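Long-range contacts in lysine-sensitive aspartokinase 3 (Escherichia coli, PDB 2J0W), which catalyses ATP-dependent phosphorylation of L-aspartate to 4-phospho-L-aspartate, the first step towards lysine, and is feedback-inhibited by lysine: residues Asn336-Asp340 against Ala350-Asp354; Thr309-Ser315 against Cys378-Glu384; Gly385-Leu391 against Leu427-Gly433; Thr194-Arg198 against Thr356-Ser360. All coordinates share one frame; numbering follows the deposited sequence.

Overall arrangement
Interactions 1, 2 and 3 gather in the regulatory half of the chain, with centres 11 to 17 Å apart, and share strand 299-313, which runs through a branched sheet of two ACT domains. This strand pairs with 348-353, used by interaction 1, with 380-384, used by interaction 2, and with 386-393, used by interaction 3. Leu-310 packs on Leu-386 where interactions 2 and 3 meet. Interaction 1 lies, in sequence, between the two segments of interaction 2; interaction 3 opens with the corner at Gly-385. Interaction 4, about 17 Å from interaction 1 between centres, instead joins the kinase region to the loop following strand 348-353. The chain thus runs directly from the lysine-responsive ACT region to a loop beside the aspartate site.

Interaction 1 of 4, residues Asn336-Asp340 against Ala350-Asp354; sequences NISVD and ALTLD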
loop_
_atom_site.group_PDB
_atom_site.type_symbol
_atom_site.label_atom_id
_atom_site.label_comp_id
_atom_site.label_asym_id
_atom_site.label_seq_id
_atom_site.Cartn_x
_atom_site.Cartn_y
_atom_site.Cartn_z
ATOM N N ASN A 336 -4.090 8.912 15.947
ATOM C CA ASN A 336 -3.765 9.862 14.891
ATOM C C ASN A 336 -2.318 9.831 14.405
ATOM O O ASN A 336 -1.556 10.803 14.521
ATOM C CB ASN A 336 -4.192 11.277 15.277
ATOM C CG ASN A 336 -5.514 11.667 14.631
ATOM O OD1 ASN A 336 -6.012 12.776 14.815
ATOM N ND2 ASN A 336 -6.084 10.744 13.861
ATOM N N ILE A 337 -1.980 8.665 13.852
ATOM C CA ILE A 337 -0.688 8.357 13.263
ATOM C C ILE A 337 -0.911 8.430 11.754
ATOM O O ILE A 337 -1.610 7.594 11.192
ATOM C CB ILE A 337 -0.269 6.932 13.622
ATOM C CG1 ILE A 337 0.008 6.853 15.119
ATOM C CG2 ILE A 337 0.935 6.511 12.800
ATOM C CD1 ILE A 337 0.435 5.483 15.583
ATOM N N SER A 338 -0.341 9.433 11.101
ATOM C CA SER A 338 -0.513 9.586 9.667
ATOM C C SER A 338 0.643 8.931 8.910
ATOM O O SER A 338 1.809 9.093 9.281
ATOM C CB SER A 338 -0.603 11.077 9.324
ATOM O OG SER A 338 -0.813 11.297 7.937
ATOM N N VAL A 339 0.309 8.188 7.854
ATOM C CA VAL A 339 1.295 7.491 7.022
ATOM C C VAL A 339 1.201 7.938 5.566
ATOM O O VAL A 339 0.130 7.866 4.952
ATOM C CB VAL A 339 1.081 5.964 7.063
ATOM C CG1 VAL A 339 2.105 5.268 6.179
ATOM C CG2 VAL A 339 1.184 5.476 8.492
ATOM N N ASP A 340 2.328 8.393 5.022
ATOM C CA ASP A 340 2.399 8.849 3.637
ATOM C C ASP A 340 2.579 7.663 2.700
ATOM O O ASP A 340 2.129 7.698 1.560
ATOM C CB ASP A 340 3.606 9.774 3.406
ATOM C CG ASP A 340 3.620 10.989 4.311
ATOM O OD1 ASP A 340 2.641 11.768 4.313
ATOM O OD2 ASP A 340 4.638 11.176 5.006
ATOM N N ALA A 350 2.798 -3.174 5.302
ATOM C CA ALA A 350 4.026 -2.489 5.724
ATOM C C ALA A 350 3.840 -0.982 5.717
ATOM O O ALA A 350 3.627 -0.368 4.665
ATOM C CB ALA A 350 5.204 -2.883 4.818
ATOM N N LEU A 351 3.935 -0.395 6.906
ATOM C CA LEU A 351 3.759 1.041 7.082
ATOM C C LEU A 351 5.084 1.814 7.153
ATOM O O LEU A 351 5.982 1.446 7.918
ATOM C CB LEU A 351 2.943 1.278 8.354
ATOM C CG LEU A 351 1.541 0.665 8.369
ATOM C CD1 LEU A 351 1.023 0.613 9.786
ATOM C CD2 LEU A 351 0.616 1.490 7.500
ATOM N N THR A 352 5.191 2.882 6.358
ATOM C CA THR A 352 6.394 3.723 6.316
ATOM C C THR A 352 6.211 4.936 7.220
ATOM O O THR A 352 5.507 5.878 6.864
ATOM C CB THR A 352 6.690 4.223 4.875
ATOM O OG1 THR A 352 6.946 3.107 4.012
ATOM C CG2 THR A 352 7.903 5.136 4.873
ATOM N N LEU A 353 6.859 4.925 8.382
ATOM C CA LEU A 353 6.713 6.023 9.340
ATOM C C LEU A 353 7.832 7.057 9.430
ATOM O O LEU A 353 8.992 6.738 9.715
ATOM C CB LEU A 353 6.450 5.454 10.733
ATOM C CG LEU A 353 5.199 4.579 10.816
ATOM C CD1 LEU A 353 4.885 4.247 12.278
ATOM C CD2 LEU A 353 4.034 5.317 10.161
ATOM N N ASP A 354 7.452 8.310 9.208
ATOM C CA ASP A 354 8.375 9.438 9.247
ATOM C C ASP A 354 8.510 9.971 10.673
ATOM O O ASP A 354 7.649 9.725 11.517
ATOM C CB ASP A 354 7.860 10.537 8.309
ATOM C CG ASP A 354 8.751 11.754 8.288
ATOM O OD1 ASP A 354 9.992 11.590 8.390
ATOM O OD2 ASP A 354 8.212 12.876 8.153
#
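Asp-340 OD2 makes a salt bridge with Arg-305 NH1, while the backbone N of Asp-340 lies 4.5 Å from Thr-352 O on the facing segment. Asp-354 OD1 is hydrogen-bonded to Gln-308 NE2 and has a weak, long ion pair with Arg-305 NE. Arg-305 probably eases the repulsion between Asp-340 and Asp-354, whose OD2 atoms are 5.1 Å apart. The setting is an ACT domain: 336-340 is the loop entering strand 341-345, and 350-353 belong to strand 348-353, with Asp-354 just past its end. No hydrogen bond crosses between the segments; apolar contact does the joining. Val-339 is the centre of the contact. With CG1 anti to the backbone N (chi1 179°), Val-339 CG1 rests 3.5 Å from Thr-352 O. Val-339 CG2 meets Leu-353 CD2 closely, at 3.3 Å, and Leu-351 CD2 at 4.1 Å, crossing the latter side chain at about a right angle. In the lysine-bound enzyme Ser-338, Val-339 and Asp-340 bind the inhibitor, which the subunits share; here Ser-338 OG has a weak hydrogen bond to Ser-321 OG of the second subunit. The apolar patch is completed by Ile-337 CG2, 4.2 Å from Leu-353 CD2.

Interaction 2 of 4, residues Thr309-Ser315 against Cys378-Glu384; sequences TLLTLHS and CRVEVEE
Leu-310 and Glu-383 form an antiparallel hydrogen-bonded pair, joining the first and last strands of a βαββαβ ACT domain, 309-313 and 380-384. Leu-310 N reaches Glu-383 O at 2.9 Å, and Glu-383 N returns a bond to Leu-310 O at 3.1 Å. Further along the backbone, Thr-312 N gives Glu-381 O only a weak, bent bond, whereas His-314 N binds Arg-379 O at 3.1 Å, past the end of strand 309-313.

Apolar contacts occupy the face bearing Leu-311, Leu-313, Val-380 and Val-382. Leu-311 CD1 meets Val-382 CG2 at 3.4 Å, the two side chains crossing at a slant; Leu-313 and Val-380 instead lie side by side, CD2 against CG1. Leu-313 CD1 also approaches Cys-378 SG, at 4.1 Å, near Phe-324 of helix 321-328. At the Thr-309 end of the contact, Thr-309 CG2 lies 3.5 Å from Val-382 CG1.

The other face carries Leu-310, Thr-312, Glu-381 and Glu-383; beyond it lie His-314 and Arg-379. Glu-383 turns to Arg-416 for a salt bridge. The Glu-381 chain runs extended beyond CG, alongside Thr-312, to the edge of the His-314 ring, with carboxylate and ring planes only 23° apart. Arg-379 CD packs against His-314 CB at 3.6 Å, and Glu-381 OE2 accepts a weak, bent hydrogen bond from His-314 NE2 at 2.7 Å.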
loop_
_atom_site.group_PDB
_atom_site.type_symbol
_atom_site.label_atom_id
_atom_site.label_comp_id
_atom_site.label_asym_id
_atom_site.label_seq_id
_atom_site.Cartn_x
_atom_site.Cartn_y
_atom_site.Cartn_z
ATOM N N THR A 309 10.792 4.771 9.874
ATOM C CA THR A 309 10.536 3.546 10.609
ATOM C C THR A 309 9.574 2.695 9.776
ATOM O O THR A 309 8.577 3.213 9.268
ATOM C CB THR A 309 9.890 3.862 11.972
ATOM O OG1 THR A 309 10.703 4.811 12.677
ATOM C CG2 THR A 309 9.752 2.592 12.798
ATOM N N LEU A 310 9.880 1.408 9.605
ATOM C CA LEU A 310 8.992 0.526 8.839
ATOM C C LEU A 310 8.193 -0.375 9.777
ATOM O O LEU A 310 8.721 -1.340 10.334
ATOM C CB LEU A 310 9.764 -0.357 7.843
ATOM C CG LEU A 310 8.824 -1.264 7.021
ATOM C CD1 LEU A 310 8.023 -0.418 6.033
ATOM C CD2 LEU A 310 9.618 -2.338 6.282
ATOM N N LEU A 311 6.917 -0.040 9.943
ATOM C CA LEU A 311 6.016 -0.793 10.803
ATOM C C LEU A 311 5.208 -1.782 9.974
ATOM O O LEU A 311 4.171 -1.425 9.408
ATOM C CB LEU A 311 5.070 0.165 11.506
ATOM C CG LEU A 311 4.103 -0.490 12.480
ATOM C CD1 LEU A 311 4.874 -1.153 13.619
ATOM C CD2 LEU A 311 3.163 0.572 13.002
ATOM N N THR A 312 5.694 -3.018 9.903
ATOM C CA THR A 312 5.042 -4.082 9.138
ATOM C C THR A 312 4.018 -4.843 9.993
ATOM O O THR A 312 4.337 -5.337 11.077
ATOM C CB THR A 312 6.094 -5.078 8.598
ATOM O OG1 THR A 312 7.008 -4.392 7.735
ATOM C CG2 THR A 312 5.426 -6.197 7.830
ATOM N N LEU A 313 2.786 -4.929 9.506
ATOM C CA LEU A 313 1.743 -5.634 10.238
ATOM C C LEU A 313 1.222 -6.882 9.538
ATOM O O LEU A 313 0.713 -6.833 8.416
ATOM C CB LEU A 313 0.573 -4.702 10.531
ATOM C CG LEU A 313 0.877 -3.596 11.535
ATOM C CD1 LEU A 313 -0.385 -2.783 11.809
ATOM C CD2 LEU A 313 1.411 -4.222 12.820
ATOM N N HIS A 314 1.376 -8.006 10.220
ATOM C CA HIS A 314 0.905 -9.291 9.729
ATOM C C HIS A 314 -0.275 -9.580 10.652
ATOM O O HIS A 314 -0.317 -9.063 11.764
ATOM C CB HIS A 314 2.008 -10.332 9.892
ATOM C CG HIS A 314 3.262 -10.000 9.144
ATOM N ND1 HIS A 314 3.380 -10.161 7.782
ATOM C CD2 HIS A 314 4.448 -9.505 9.571
ATOM C CE1 HIS A 314 4.588 -9.780 7.399
ATOM N NE2 HIS A 314 5.253 -9.377 8.464
ATOM N N SER A 315 -1.232 -10.387 10.216
ATOM C CA SER A 315 -2.389 -10.641 11.064
ATOM C C SER A 315 -2.322 -11.899 11.911
ATOM O O SER A 315 -1.796 -12.928 11.479
ATOM C CB SER A 315 -3.657 -10.702 10.221
ATOM O OG SER A 315 -3.619 -11.799 9.345
ATOM N N CYS A 378 -3.010 -8.196 15.675
ATOM C CA CYS A 378 -2.174 -8.614 14.557
ATOM C C CYS A 378 -0.708 -8.484 14.927
ATOM O O CYS A 378 -0.301 -7.468 15.469
ATOM C CB CYS A 378 -2.457 -7.734 13.342
ATOM S SG CYS A 378 -2.242 -5.953 13.635
ATOM N N ARG A 379 0.077 -9.515 14.641
ATOM C CA ARG A 379 1.497 -9.487 14.936
ATOM C C ARG A 379 2.133 -8.213 14.362
ATOM O O ARG A 379 1.818 -7.800 13.239
ATOM C CB ARG A 379 2.177 -10.704 14.325
ATOM C CG ARG A 379 3.555 -10.384 13.813
ATOM C CD ARG A 379 3.959 -11.339 12.749
ATOM N NE ARG A 379 4.753 -12.424 13.294
ATOM C CZ ARG A 379 5.161 -13.463 12.579
ATOM N NH1 ARG A 379 4.837 -13.545 11.294
ATOM N NH2 ARG A 379 5.900 -14.408 13.145
ATOM N N VAL A 380 3.042 -7.609 15.130
ATOM C CA VAL A 380 3.728 -6.381 14.719
ATOM C C VAL A 380 5.214 -6.566 14.443
ATOM O O VAL A 380 5.830 -7.544 14.867
ATOM C CB VAL A 380 3.603 -5.281 15.791
ATOM C CG1 VAL A 380 2.146 -4.886 15.973
ATOM C CG2 VAL A 380 4.196 -5.776 17.102
ATOM N N GLU A 381 5.776 -5.603 13.723
ATOM C CA GLU A 381 7.191 -5.592 13.377
ATOM C C GLU A 381 7.636 -4.145 13.254
ATOM O O GLU A 381 6.870 -3.296 12.782
ATOM C CB GLU A 381 7.439 -6.295 12.047
ATOM C CG GLU A 381 7.490 -7.795 12.121
ATOM C CD GLU A 381 8.031 -8.401 10.842
ATOM O OE1 GLU A 381 9.213 -8.145 10.520
ATOM O OE2 GLU A 381 7.279 -9.125 10.155
ATOM N N VAL A 382 8.863 -3.862 13.687
ATOM C CA VAL A 382 9.397 -2.505 13.607
ATOM C C VAL A 382 10.877 -2.475 13.244
ATOM O O VAL A 382 11.718 -2.995 13.975
ATOM C CB VAL A 382 9.228 -1.733 14.937
ATOM C CG1 VAL A 382 9.741 -0.304 14.771
ATOM C CG2 VAL A 382 7.769 -1.728 15.362
ATOM N N GLU A 383 11.179 -1.857 12.107
ATOM C CA GLU A 383 12.550 -1.726 11.637
ATOM C C GLU A 383 12.911 -0.238 11.630
ATOM O O GLU A 383 12.146 0.586 11.129
ATOM C CB GLU A 383 12.678 -2.317 10.234
ATOM C CG GLU A 383 12.148 -3.733 10.130
ATOM C CD GLU A 383 12.680 -4.474 8.918
ATOM O OE1 GLU A 383 12.251 -5.628 8.696
ATOM O OE2 GLU A 383 13.534 -3.910 8.193
ATOM N N GLU A 384 14.070 0.102 12.191
ATOM C CA GLU A 384 14.496 1.499 12.254
ATOM C C GLU A 384 15.769 1.788 11.468
ATOM O O GLU A 384 16.360 0.892 10.863
ATOM C CB GLU A 384 14.707 1.922 13.706
ATOM C CG GLU A 384 13.478 1.782 14.581
ATOM C CD GLU A 384 13.744 2.190 16.016
ATOM O OE1 GLU A 384 14.693 1.639 16.618
ATOM O OE2 GLU A 384 13.007 3.058 16.538
#

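Interaction 3 of 4, residues Gly385-Leu391 against Leu427-Gly433; sequences GLALVAL and LCFLVPG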
loop_
_atom_site.group_PDB
_atom_site.type_symbol
_atom_site.label_atom_id
_atom_site.label_comp_id
_atom_site.label_asym_id
_atom_site.label_seq_id
_atom_site.Cartn_x
_atom_site.Cartn_y
_atom_site.Cartn_z
ATOM N N GLY A 385 16.184 3.052 11.483
ATOM C CA GLY A 385 17.395 3.434 10.783
ATOM C C GLY A 385 17.277 3.199 9.295
ATOM O O GLY A 385 18.235 2.803 8.637
ATOM N N LEU A 386 16.084 3.445 8.769
ATOM C CA LEU A 386 15.809 3.283 7.351
ATOM C C LEU A 386 15.571 4.677 6.780
ATOM O O LEU A 386 15.056 5.552 7.476
ATOM C CB LEU A 386 14.564 2.412 7.160
ATOM C CG LEU A 386 14.681 0.909 7.422
ATOM C CD1 LEU A 386 13.300 0.289 7.575
ATOM C CD2 LEU A 386 15.437 0.250 6.273
ATOM N N ALA A 387 15.948 4.879 5.519
ATOM C CA ALA A 387 15.788 6.171 4.854
ATOM C C ALA A 387 14.944 6.069 3.581
ATOM O O ALA A 387 15.119 5.149 2.777
ATOM C CB ALA A 387 17.163 6.745 4.528
ATOM N N LEU A 388 14.028 7.016 3.397
ATOM C CA LEU A 388 13.164 7.021 2.215
ATOM C C LEU A 388 13.762 7.823 1.069
ATOM O O LEU A 388 14.264 8.931 1.273
ATOM C CB LEU A 388 11.796 7.625 2.532
ATOM C CG LEU A 388 10.910 7.820 1.288
ATOM C CD1 LEU A 388 10.278 6.501 0.928
ATOM C CD2 LEU A 388 9.830 8.845 1.538
ATOM N N VAL A 389 13.699 7.263 -0.137
ATOM C CA VAL A 389 14.185 7.955 -1.325
ATOM C C VAL A 389 13.004 8.108 -2.287
ATOM O O VAL A 389 12.344 7.132 -2.646
ATOM C CB VAL A 389 15.343 7.193 -2.024
ATOM C CG1 VAL A 389 15.677 7.861 -3.353
ATOM C CG2 VAL A 389 16.579 7.210 -1.146
ATOM N N ALA A 390 12.740 9.341 -2.690
ATOM C CA ALA A 390 11.634 9.625 -3.583
ATOM C C ALA A 390 12.067 10.270 -4.892
ATOM O O ALA A 390 12.957 11.111 -4.906
ATOM C CB ALA A 390 10.654 10.536 -2.882
ATOM N N LEU A 391 11.438 9.872 -5.992
ATOM C CA LEU A 391 11.724 10.466 -7.292
ATOM C C LEU A 391 10.485 11.224 -7.707
ATOM O O LEU A 391 9.407 10.650 -7.830
ATOM C CB LEU A 391 12.008 9.413 -8.350
ATOM C CG LEU A 391 11.907 10.010 -9.765
ATOM C CD1 LEU A 391 13.028 11.007 -9.984
ATOM C CD2 LEU A 391 11.974 8.911 -10.804
ATOM N N LEU A 427 7.782 8.105 -7.022
ATOM C CA LEU A 427 8.129 6.709 -6.831
ATOM C C LEU A 427 9.094 6.693 -5.653
ATOM O O LEU A 427 10.213 7.201 -5.757
ATOM C CB LEU A 427 8.823 6.151 -8.067
ATOM C CG LEU A 427 9.159 4.659 -7.996
ATOM C CD1 LEU A 427 9.315 4.132 -9.404
ATOM C CD2 LEU A 427 10.422 4.411 -7.173
ATOM N N CYS A 428 8.677 6.118 -4.532
ATOM C CA CYS A 428 9.552 6.092 -3.367
ATOM C C CYS A 428 9.995 4.702 -2.989
ATOM O O CYS A 428 9.430 3.707 -3.433
ATOM C CB CYS A 428 8.848 6.707 -2.166
ATOM S SG CYS A 428 7.920 8.165 -2.586
ATOM N N PHE A 429 11.016 4.648 -2.152
ATOM C CA PHE A 429 11.509 3.383 -1.666
ATOM C C PHE A 429 12.462 3.575 -0.496
ATOM O O PHE A 429 13.031 4.649 -0.313
ATOM C CB PHE A 429 12.161 2.595 -2.800
ATOM C CG PHE A 429 13.335 3.271 -3.421
ATOM C CD1 PHE A 429 14.628 2.964 -3.011
ATOM C CD2 PHE A 429 13.157 4.179 -4.454
ATOM C CE1 PHE A 429 15.738 3.552 -3.632
ATOM C CE2 PHE A 429 14.256 4.773 -5.082
ATOM C CZ PHE A 429 15.546 4.459 -4.672
ATOM N N LEU A 430 12.600 2.535 0.313
ATOM C CA LEU A 430 13.471 2.582 1.468
ATOM C C LEU A 430 14.785 1.880 1.178
ATOM O O LEU A 430 14.877 1.049 0.271
ATOM C CB LEU A 430 12.791 1.923 2.682
ATOM C CG LEU A 430 11.449 2.516 3.146
ATOM C CD1 LEU A 430 11.019 1.859 4.460
ATOM C CD2 LEU A 430 11.573 4.029 3.332
ATOM N N VAL A 431 15.802 2.244 1.952
ATOM C CA VAL A 431 17.138 1.657 1.867
ATOM C C VAL A 431 17.768 1.887 3.237
ATOM O O VAL A 431 17.452 2.865 3.911
ATOM C CB VAL A 431 18.020 2.337 0.782
ATOM C CG1 VAL A 431 17.340 2.251 -0.573
ATOM C CG2 VAL A 431 18.287 3.787 1.142
ATOM N N PRO A 432 18.645 0.980 3.681
ATOM C CA PRO A 432 19.252 1.198 4.994
ATOM C C PRO A 432 19.911 2.577 5.092
ATOM O O PRO A 432 20.572 3.027 4.157
ATOM C CB PRO A 432 20.247 0.041 5.110
ATOM C CG PRO A 432 20.573 -0.274 3.675
ATOM C CD PRO A 432 19.228 -0.192 3.015
ATOM N N GLY A 433 19.706 3.240 6.229
ATOM C CA GLY A 433 20.258 4.563 6.460
ATOM C C GLY A 433 21.658 4.862 5.938
ATOM O O GLY A 433 21.838 5.801 5.164
#
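Val-389 and Phe-429 face each other in an antiparallel hydrogen-bonded pair, their side chains side by side and pointing the same way. From the valine outward, Val-389 CB stands over one face of the Phe-429 ring in a CH-pi contact, 4.0 Å from the ring centroid. Val-389 CG1, anti to the backbone N (chi1 172°), reaches Phe-429 CZ at 3.7 Å, near the ring's far end. The other methyl, Val-389 CG2, extends along the strand to Val-431 CG2, a looser 4.5 Å away. Helix 436-448 packs on this face, Leu-443 touching both Val-389 and Phe-429.

On the opposite face Leu-388 CD1 presses on Cys-428 CB at 3.4 Å, and Cys-428 SG meets Ala-390 CB at 3.6 Å; Phe-254 touches all three residues. Between the faces, paired backbone bonds run from Ala-387 with Val-431 to Leu-391 with Leu-427, Val-389 N to Phe-429 O being short at 2.7 Å. Past the last strand residue, Gly-433 N donates to Gly-385 O.

The strand order 299-313, 386-393, 426-432, 417-420 matches the 4-1-3-2 pattern of an ACT sheet, the place of strand 4 being filled from earlier in the chain and the present pair forming the central strands of the second ACT domain.

Interaction 4 of 4, residues Thr194-Arg198 against Thr356-Ser360; sequences TTLGR and TGSTS. With ASP (aspartic acid), chain B.
Two bends in the same sense, chi2 -47° and chi3 -60°, lay the aliphatic part of Arg-198 along the 356-360 loop and turn its guanidinium to the bound aspartate. Arg-198 CG is 3.7 Å from Ser-358 O, and Arg-198 CD is 3.9 Å from Thr-359 CA. Beyond them, the edge carrying NE and NH2 addresses the substrate's alpha-carboxylate. Arg-198 NE donates to OXT of the aspartate at 2.8 Å and nearly straight (166°), with OXT in the guanidinium plane; NH2 adds a longer bond to OXT and a weak one to O. NH2 also binds Asn-46 OD1, a second partner that helps fix the group's rotation.

Behind the arginine, the backbones approach closely. Arg-198 N makes a weak hydrogen bond to Gly-357 O, 3.2 Å away, and Gly-197 CA comes within 3.6 Å of the same oxygen. Deeper in, the side chains of Thr-195 and Thr-359 cross aslant with their OG1 atoms 2.7 Å apart. Each hydroxyl has a further partner, Asp-112 OD1 for Thr-195 and Gly-153 O for Thr-359. Two successive ST turns shape the loop: Thr-356 OG1 accepts from Ser-358 N, and Ser-358 OG from Ser-360 N.

Thr-45 OG1, Glu-119 OE2 and the backbone N of Gly-199 and Ser-201 also bond the aspartate. The positive guanidinium probably offsets the carboxylate's charge, and the loop backing its carbon chain comes from the regulatory region. Movement there could therefore be felt at the substrate, consistent with allosteric control.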
loop_
_atom_site.group_PDB
_atom_site.type_symbol
_atom_site.label_atom_id
_atom_site.label_comp_id
_atom_site.label_asym_id
_atom_site.label_seq_id
_atom_site.Cartn_x
_atom_site.Cartn_y
_atom_site.Cartn_z
ATOM N N THR A 194 1.633 27.950 21.348
ATOM C CA THR A 194 1.875 26.724 20.585
ATOM C C THR A 194 2.887 26.996 19.491
ATOM O O THR A 194 3.206 28.151 19.205
ATOM C CB THR A 194 0.603 26.250 19.890
ATOM O OG1 THR A 194 0.112 27.311 19.053
ATOM C CG2 THR A 194 -0.459 25.854 20.921
ATOM N N THR A 195 3.400 25.933 18.881
ATOM C CA THR A 195 4.330 26.079 17.760
ATOM C C THR A 195 3.811 25.143 16.673
ATOM O O THR A 195 3.128 24.164 16.983
ATOM C CB THR A 195 5.764 25.686 18.129
ATOM O OG1 THR A 195 5.819 24.296 18.501
ATOM C CG2 THR A 195 6.254 26.546 19.269
ATOM N N LEU A 196 4.113 25.440 15.411
ATOM C CA LEU A 196 3.634 24.620 14.292
ATOM C C LEU A 196 4.539 23.430 13.951
ATOM O O LEU A 196 4.212 22.634 13.072
ATOM C CB LEU A 196 3.465 25.499 13.051
ATOM C CG LEU A 196 2.605 26.742 13.304
ATOM C CD1 LEU A 196 2.937 27.830 12.289
ATOM C CD2 LEU A 196 1.118 26.364 13.266
ATOM N N GLY A 197 5.665 23.292 14.647
ATOM C CA GLY A 197 6.561 22.189 14.345
ATOM C C GLY A 197 7.786 22.723 13.626
ATOM O O GLY A 197 7.694 23.740 12.930
ATOM N N ARG A 198 8.929 22.053 13.789
ATOM C CA ARG A 198 10.172 22.498 13.169
ATOM C C ARG A 198 9.970 22.966 11.727
ATOM O O ARG A 198 9.220 22.348 10.967
ATOM C CB ARG A 198 11.207 21.373 13.197
ATOM C CG ARG A 198 11.519 20.834 14.589
ATOM C CD ARG A 198 11.762 21.953 15.598
ATOM N NE ARG A 198 12.890 22.812 15.240
ATOM C CZ ARG A 198 14.129 22.671 15.707
ATOM N NH1 ARG A 198 14.412 21.696 16.565
ATOM N NH2 ARG A 198 15.089 23.509 15.316
ATOM N N THR A 356 8.424 12.632 13.745
ATOM C CA THR A 356 7.361 13.568 14.085
ATOM C C THR A 356 7.477 14.973 13.497
ATOM O O THR A 356 6.478 15.554 13.053
ATOM C CB THR A 356 7.253 13.700 15.617
ATOM O OG1 THR A 356 8.471 14.266 16.131
ATOM C CG2 THR A 356 7.032 12.324 16.247
ATOM N N GLY A 357 8.690 15.518 13.489
ATOM C CA GLY A 357 8.848 16.878 13.016
ATOM C C GLY A 357 8.304 17.805 14.104
ATOM O O GLY A 357 8.125 19.007 13.903
ATOM N N SER A 358 8.033 17.235 15.274
ATOM C CA SER A 358 7.515 18.016 16.380
ATOM C C SER A 358 8.616 18.861 17.009
ATOM O O SER A 358 9.794 18.523 16.938
ATOM C CB SER A 358 6.914 17.119 17.448
ATOM O OG SER A 358 6.583 17.903 18.579
ATOM N N THR A 359 8.214 19.971 17.618
ATOM C CA THR A 359 9.138 20.885 18.266
ATOM C C THR A 359 9.772 20.209 19.483
ATOM O O THR A 359 10.895 20.525 19.871
ATOM C CB THR A 359 8.399 22.153 18.708
ATOM O OG1 THR A 359 7.844 22.790 17.556
ATOM C CG2 THR A 359 9.343 23.109 19.414
ATOM N N SER A 360 9.053 19.277 20.092
ATOM C CA SER A 360 9.584 18.584 21.256
ATOM C C SER A 360 10.228 17.254 20.856
ATOM O O SER A 360 9.599 16.401 20.229
ATOM C CB SER A 360 8.472 18.353 22.285
ATOM O OG SER A 360 9.025 18.080 23.558
HETATM N N ASP B . 12.503 28.523 14.441
HETATM C CA ASP B . 11.911 27.216 14.162
HETATM C C ASP B . 13.083 26.226 13.990
HETATM O O ASP B . 14.240 26.621 14.277
HETATM C CB ASP B . 10.990 27.318 12.907
HETATM C CG ASP B . 11.677 27.588 11.550
HETATM O OD1 ASP B . 12.942 27.702 11.526
HETATM O OD2 ASP B . 10.953 27.691 10.495
HETATM O OXT ASP B . 12.833 25.060 13.528
#